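Local atomic coordinates of nucleoporin NUP82 (Chaetomium thermophilum, PDB entry 5CWW), a protein that probably serves as a structural component of the nuclear pore complex and as a docking partner for transiently associated nuclear transport factors. Residues Q63-D68 with Y106-T111; I141-S146 with F156-W161. All coordinates share one frame; numbering follows the deposited sequence.

Contact 1 (Q63-D68 with Y106-T111); sequences QIRWGD and YRIIKT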
loop_
_atom_site.group_PDB
_atom_site.type_symbol
_atom_site.label_atom_id
_atom_site.label_comp_id
_atom_site.label_asym_id
_atom_site.label_seq_id
_atom_site.Cartn_x
_atom_site.Cartn_y
_atom_site.Cartn_z
ATOM N N GLN B 63 5.184 24.517 -4.834
ATOM C CA GLN B 63 6.209 24.543 -5.876
ATOM C C GLN B 63 7.282 23.486 -5.634
ATOM O O GLN B 63 7.497 23.051 -4.502
ATOM C CB GLN B 63 6.860 25.927 -5.961
ATOM C CG GLN B 63 7.629 26.335 -4.714
ATOM C CD GLN B 63 8.211 27.732 -4.816
ATOM O OE1 GLN B 63 7.814 28.522 -5.673
ATOM N NE2 GLN B 63 9.167 28.039 -3.948
ATOM N N ILE B 64 7.945 23.079 -6.713
ATOM C CA ILE B 64 9.040 22.119 -6.643
ATOM C C ILE B 64 10.347 22.794 -7.049
ATOM O O ILE B 64 10.465 23.327 -8.152
ATOM C CB ILE B 64 8.792 20.900 -7.557
ATOM C CG1 ILE B 64 7.444 20.251 -7.234
ATOM C CG2 ILE B 64 9.926 19.882 -7.407
ATOM C CD1 ILE B 64 7.022 19.178 -8.221
ATOM N N ARG B 65 11.324 22.770 -6.149
ATOM C CA ARG B 65 12.621 23.384 -6.414
ATOM C C ARG B 65 13.587 22.354 -6.987
ATOM O O ARG B 65 13.900 21.349 -6.350
ATOM C CB ARG B 65 13.181 24.023 -5.145
ATOM C CG ARG B 65 12.262 25.098 -4.593
ATOM C CD ARG B 65 12.807 25.755 -3.346
ATOM N NE ARG B 65 11.928 26.830 -2.897
ATOM C CZ ARG B 65 11.817 27.241 -1.638
ATOM N NH1 ARG B 65 12.540 26.679 -0.681
ATOM N NH2 ARG B 65 10.987 28.228 -1.335
ATOM N N TRP B 66 14.035 22.622 -8.208
ATOM C CA TRP B 66 14.850 21.695 -8.982
ATOM C C TRP B 66 16.314 22.123 -8.987
ATOM O O TRP B 66 16.619 23.294 -9.210
ATOM C CB TRP B 66 14.308 21.624 -10.410
ATOM C CG TRP B 66 15.030 20.691 -11.320
ATOM C CD1 TRP B 66 15.665 19.533 -10.979
ATOM C CD2 TRP B 66 15.188 20.837 -12.734
ATOM N NE1 TRP B 66 16.209 18.947 -12.098
ATOM C CE2 TRP B 66 15.931 19.730 -13.188
ATOM C CE3 TRP B 66 14.773 21.799 -13.662
ATOM C CZ2 TRP B 66 16.269 19.557 -14.527
ATOM C CZ3 TRP B 66 15.110 21.627 -14.991
ATOM C CH2 TRP B 66 15.850 20.514 -15.412
ATOM N N GLY B 67 17.220 21.179 -8.745
ATOM C CA GLY B 67 18.637 21.491 -8.740
ATOM C C GLY B 67 19.558 20.292 -8.883
ATOM O O GLY B 67 19.227 19.183 -8.464
ATOM N N ASP B 68 20.722 20.529 -9.485
ATOM C CA ASP B 68 21.762 19.515 -9.621
ATOM C C ASP B 68 22.820 19.733 -8.543
ATOM O O ASP B 68 23.458 20.785 -8.494
ATOM C CB ASP B 68 22.393 19.572 -11.016
ATOM C CG ASP B 68 23.291 18.381 -11.310
ATOM O OD1 ASP B 68 24.087 17.988 -10.430
ATOM O OD2 ASP B 68 23.200 17.832 -12.429
ATOM N N TYR B 106 20.134 25.502 -10.712
ATOM C CA TYR B 106 18.964 25.753 -9.877
ATOM C C TYR B 106 17.816 26.329 -10.698
ATOM O O TYR B 106 17.998 27.279 -11.454
ATOM C CB TYR B 106 19.310 26.705 -8.731
ATOM C CG TYR B 106 18.110 27.101 -7.898
ATOM C CD1 TYR B 106 17.481 26.178 -7.073
ATOM C CD2 TYR B 106 17.605 28.394 -7.940
ATOM C CE1 TYR B 106 16.381 26.532 -6.311
ATOM C CE2 TYR B 106 16.507 28.758 -7.180
ATOM C CZ TYR B 106 15.899 27.823 -6.368
ATOM O OH TYR B 106 14.807 28.178 -5.610
ATOM N N ARG B 107 16.636 25.741 -10.539
ATOM C CA ARG B 107 15.441 26.194 -11.242
ATOM C C ARG B 107 14.208 25.996 -10.372
ATOM O O ARG B 107 14.163 25.083 -9.548
ATOM C CB ARG B 107 15.274 25.442 -12.564
ATOM C CG ARG B 107 15.987 26.076 -13.751
ATOM C CD ARG B 107 15.306 27.362 -14.194
ATOM N NE ARG B 107 15.462 27.594 -15.627
ATOM C CZ ARG B 107 14.780 28.501 -16.319
ATOM N NH1 ARG B 107 13.888 29.274 -15.715
ATOM N NH2 ARG B 107 14.991 28.635 -17.621
ATOM N N ILE B 108 13.210 26.856 -10.561
ATOM C CA ILE B 108 11.951 26.743 -9.836
ATOM C C ILE B 108 10.915 26.078 -10.737
ATOM O O ILE B 108 10.846 26.369 -11.933
ATOM C CB ILE B 108 11.436 28.129 -9.355
ATOM C CG1 ILE B 108 10.766 28.007 -7.986
ATOM C CG2 ILE B 108 10.494 28.781 -10.372
ATOM C CD1 ILE B 108 11.752 27.881 -6.851
ATOM N N ILE B 109 10.123 25.179 -10.159
ATOM C CA ILE B 109 9.024 24.537 -10.874
ATOM C C ILE B 109 7.703 24.880 -10.200
ATOM O O ILE B 109 7.327 24.259 -9.203
ATOM C CB ILE B 109 9.165 22.998 -10.923
ATOM C CG1 ILE B 109 10.597 22.575 -11.264
ATOM C CG2 ILE B 109 8.163 22.406 -11.912
ATOM C CD1 ILE B 109 11.050 22.989 -12.633
ATOM N N LYS B 110 6.999 25.867 -10.739
ATOM C CA LYS B 110 5.664 26.177 -10.255
ATOM C C LYS B 110 4.712 25.074 -10.695
ATOM O O LYS B 110 4.827 24.550 -11.804
ATOM C CB LYS B 110 5.192 27.538 -10.770
ATOM C CG LYS B 110 5.562 28.711 -9.868
ATOM C CD LYS B 110 4.801 28.665 -8.546
ATOM C CE LYS B 110 5.115 29.870 -7.674
ATOM N NZ LYS B 110 4.427 29.794 -6.353
ATOM N N THR B 111 3.781 24.721 -9.815
ATOM C CA THR B 111 2.851 23.627 -10.065
ATOM C C THR B 111 1.413 24.125 -9.976
ATOM O O THR B 111 1.159 25.195 -9.422
ATOM C CB THR B 111 3.048 22.476 -9.058
ATOM O OG1 THR B 111 2.484 22.845 -7.797
ATOM C CG2 THR B 111 4.526 22.158 -8.875
#
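Ile64 and Ile109 pair across the two last strands, 63-68 and 106-110, of a four-stranded antiparallel sheet, a blade of the N-terminal beta-propeller domain of NUP82. The short strand axes approach to 4.7 Å and run close to antiparallel, and four backbone bonds fix the register: Ile64 N to Ile109 O and Ile109 N to Ile64 O, then Trp66 N to Arg107 O and Arg107 N to Trp66 O. The first of these is nearly straight, 174° at the hydrogen, whereas the return bond from Ile109 N is bent to 138°.

Side chains alternate between two faces. On the face of Ile64 and Trp66, Ile109 turns CG1 beside its own backbone N (chi1 -44°), which lays that carbon against Trp66 CB at 3.9 Å and leads CD1 on to Trp66 CE3 at 4.0 Å. Ile64 CB meets Ile109 CB at 4.0 Å, and further along Thr111 CG2 lies 3.9 Å from Ile64 CG1, the two side chains crossing nearly at right angles. Trp66 has further partners on strand 55-60: its NE1 bonds to Glu55 and its ring stacks with Phe57. Arg107 contributes its CB to Trp66 CE3 at 3.8 Å before its chain bends away, taking NE to His147 O and the guanidinium to a cation-pi contact with Phe156.

Across the sheet, the face of Arg65 and Ile108 carries longer, partly polar chains. The extended Arg65 chain runs alongside Tyr106 and Ile108, all pointing the same way. Tyr106 OH lies 3.9 Å from Arg65 CD, and the methyl Ile108 CD1 rests 3.6 Å from Arg65 CG, near the guanidinium plane at its edge.

Contact 2 (I141-S146 with F156-W161); sequences ILPDSS and FKPKFW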
loop_
_atom_site.group_PDB
_atom_site.type_symbol
_atom_site.label_atom_id
_atom_site.label_comp_id
_atom_site.label_asym_id
_atom_site.label_seq_id
_atom_site.Cartn_x
_atom_site.Cartn_y
_atom_site.Cartn_z
ATOM N N ILE B 141 5.828 15.924 -16.405
ATOM C CA ILE B 141 6.752 15.508 -17.447
ATOM C C ILE B 141 8.057 16.249 -17.213
ATOM O O ILE B 141 8.170 17.435 -17.521
ATOM C CB ILE B 141 6.210 15.807 -18.858
ATOM C CG1 ILE B 141 4.770 15.302 -18.998
ATOM C CG2 ILE B 141 7.107 15.182 -19.920
ATOM C CD1 ILE B 141 4.580 13.842 -18.643
ATOM N N LEU B 142 9.036 15.550 -16.652
ATOM C CA LEU B 142 10.282 16.185 -16.242
ATOM C C LEU B 142 11.008 16.791 -17.439
ATOM O O LEU B 142 11.100 16.167 -18.494
ATOM C CB LEU B 142 11.176 15.176 -15.519
ATOM C CG LEU B 142 10.594 14.638 -14.209
ATOM C CD1 LEU B 142 11.505 13.581 -13.601
ATOM C CD2 LEU B 142 10.359 15.770 -13.210
ATOM N N PRO B 143 11.529 18.020 -17.277
ATOM C CA PRO B 143 12.138 18.715 -18.413
ATOM C C PRO B 143 13.569 18.278 -18.689
ATOM O O PRO B 143 14.171 17.572 -17.879
ATOM C CB PRO B 143 12.104 20.176 -17.971
ATOM C CG PRO B 143 12.287 20.097 -16.494
ATOM C CD PRO B 143 11.583 18.836 -16.051
ATOM N N ASP B 144 14.100 18.702 -19.831
ATOM C CA ASP B 144 15.484 18.433 -20.181
ATOM C C ASP B 144 16.398 19.078 -19.145
ATOM O O ASP B 144 16.114 20.169 -18.651
ATOM C CB ASP B 144 15.791 18.958 -21.586
ATOM C CG ASP B 144 17.012 18.303 -22.204
ATOM O OD1 ASP B 144 17.964 17.983 -21.463
ATOM O OD2 ASP B 144 17.016 18.102 -23.438
ATOM N N SER B 145 17.493 18.402 -18.816
ATOM C CA SER B 145 18.428 18.903 -17.815
ATOM C C SER B 145 19.159 20.164 -18.284
ATOM O O SER B 145 19.754 20.877 -17.475
ATOM C CB SER B 145 19.441 17.816 -17.453
ATOM O OG SER B 145 18.784 16.672 -16.931
ATOM N N SER B 146 19.108 20.438 -19.584
ATOM C CA SER B 146 19.773 21.613 -20.145
ATOM C C SER B 146 19.206 22.913 -19.575
ATOM O O SER B 146 19.865 23.952 -19.612
ATOM C CB SER B 146 19.646 21.618 -21.671
ATOM O OG SER B 146 18.287 21.648 -22.071
ATOM N N PHE B 156 10.629 28.044 -20.251
ATOM C CA PHE B 156 10.654 26.948 -19.291
ATOM C C PHE B 156 9.284 26.745 -18.654
ATOM O O PHE B 156 8.914 27.454 -17.719
ATOM C CB PHE B 156 11.705 27.222 -18.214
ATOM C CG PHE B 156 11.889 26.093 -17.244
ATOM C CD1 PHE B 156 12.389 24.873 -17.666
ATOM C CD2 PHE B 156 11.571 26.256 -15.907
ATOM C CE1 PHE B 156 12.559 23.833 -16.775
ATOM C CE2 PHE B 156 11.741 25.221 -15.012
ATOM C CZ PHE B 156 12.237 24.007 -15.446
ATOM N N LYS B 157 8.537 25.775 -19.175
ATOM C CA LYS B 157 7.189 25.484 -18.695
ATOM C C LYS B 157 6.919 23.977 -18.693
ATOM O O LYS B 157 6.256 23.459 -19.592
ATOM C CB LYS B 157 6.142 26.215 -19.545
ATOM C CG LYS B 157 6.306 26.059 -21.057
ATOM C CD LYS B 157 5.361 26.983 -21.818
ATOM C CE LYS B 157 5.849 28.424 -21.810
ATOM N NZ LYS B 157 4.953 29.324 -22.591
ATOM N N PRO B 158 7.441 23.268 -17.677
ATOM C CA PRO B 158 7.243 21.819 -17.555
ATOM C C PRO B 158 5.768 21.427 -17.531
ATOM O O PRO B 158 4.987 21.999 -16.770
ATOM C CB PRO B 158 7.920 21.482 -16.222
ATOM C CG PRO B 158 8.917 22.565 -16.019
ATOM C CD PRO B 158 8.293 23.797 -16.598
ATOM N N LYS B 159 5.401 20.455 -18.359
ATOM C CA LYS B 159 4.017 20.014 -18.464
ATOM C C LYS B 159 3.585 19.226 -17.230
ATOM O O LYS B 159 4.294 18.332 -16.768
ATOM C CB LYS B 159 3.829 19.158 -19.722
ATOM C CG LYS B 159 2.416 18.617 -19.927
ATOM C CD LYS B 159 1.401 19.742 -20.079
ATOM C CE LYS B 159 0.004 19.208 -20.344
ATOM N NZ LYS B 159 -1.000 20.305 -20.426
ATOM N N PHE B 160 2.417 19.582 -16.701
ATOM C CA PHE B 160 1.791 18.860 -15.598
ATOM C C PHE B 160 0.468 18.266 -16.064
ATOM O O PHE B 160 -0.363 18.969 -16.640
ATOM C CB PHE B 160 1.550 19.782 -14.401
ATOM C CG PHE B 160 2.773 20.038 -13.569
ATOM C CD1 PHE B 160 3.706 20.986 -13.953
ATOM C CD2 PHE B 160 2.978 19.343 -12.389
ATOM C CE1 PHE B 160 4.828 21.226 -13.184
ATOM C CE2 PHE B 160 4.097 19.580 -11.614
ATOM C CZ PHE B 160 5.025 20.520 -12.014
ATOM N N TRP B 161 0.281 16.974 -15.816
ATOM C CA TRP B 161 -0.963 16.290 -16.151
ATOM C C TRP B 161 -1.749 15.972 -14.890
ATOM O O TRP B 161 -1.204 15.416 -13.937
ATOM C CB TRP B 161 -0.688 14.994 -16.916
ATOM C CG TRP B 161 -0.152 15.182 -18.296
ATOM C CD1 TRP B 161 1.138 15.454 -18.649
ATOM C CD2 TRP B 161 -0.893 15.097 -19.518
ATOM N NE1 TRP B 161 1.244 15.547 -20.017
ATOM C CE2 TRP B 161 0.010 15.332 -20.573
ATOM C CE3 TRP B 161 -2.234 14.847 -19.821
ATOM C CZ2 TRP B 161 -0.384 15.326 -21.907
ATOM C CZ3 TRP B 161 -2.623 14.841 -21.146
ATOM C CH2 TRP B 161 -1.703 15.079 -22.173
#
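Ile141 and Lys159 are joined where strand 137-141 gives way to a loop and the chain returns into strand 160-162, one of the two outer strands of a four-stranded antiparallel propeller blade. Ile141 N donates to Lys159 O at 2.9 Å, with the donor nearly in line with the C=O bond; it is the single hydrogen bond between the two segments, and apolar side-chain packing makes up most of the remaining contact.

The tight part has two centres. At one, Ile141 sends CG1 to the edge of the Trp161 indole, 3.7 Å from CD1 and near the ring plane, because its chi1 of -49° sets that branch beside the backbone N. The same Ile141 CG1 lies 4.0 Å from Lys159 CB. Lys159 CE lies 3.8 Å above one face of the Trp161 indole, which also stacks with Phe212. Cutting the isoleucine back to an alanine removes CG1 and CD1, and would probably open a gap beside the indole edge and leave Lys159 CB without its aliphatic neighbour. At the other centre, Pro143 CG meets the rim of Phe156 at CE1, 3.8 Å away, while Pro158 CD sits 4.0 Å above the middle of that ring. The two prolines touch more loosely, CG to CG at 4.2 Å.

The loose side is the one that carries the exposed residues Lys159 and Asp144. Asp144 forms an Asx turn within its own segment: its OD1 accepts from Ser146 N at 3.3 Å, approached from above the carboxylate plane. With one backbone bond and otherwise mainly carbon contacts, partly to ring edges, cohesion here probably rests largely on van der Waals contact and partial burial of apolar surface.

In the fold
From the N terminus, the chain first builds strands 49-52, 55-60 and 63-68, and contact 1 then closes a 37-residue excursion, containing helix 69-77, by bringing in strand 106-110. The next sheet follows with strands 119-122, 128-132 and 137-141, and contact 2 closes its short loop of nine intervening residues at strand 160-162. The two closures lie in series, neither enclosing nor crossing the other, yet their centres are only about 10 Å apart. Neighbouring propeller blades are thereby tied together: Pro143 CG lies 3.5 Å from Trp66 CZ3, Phe156 packs on Ile109, and Glu55 bonds to both Trp66 NE1 and Ser145 OG.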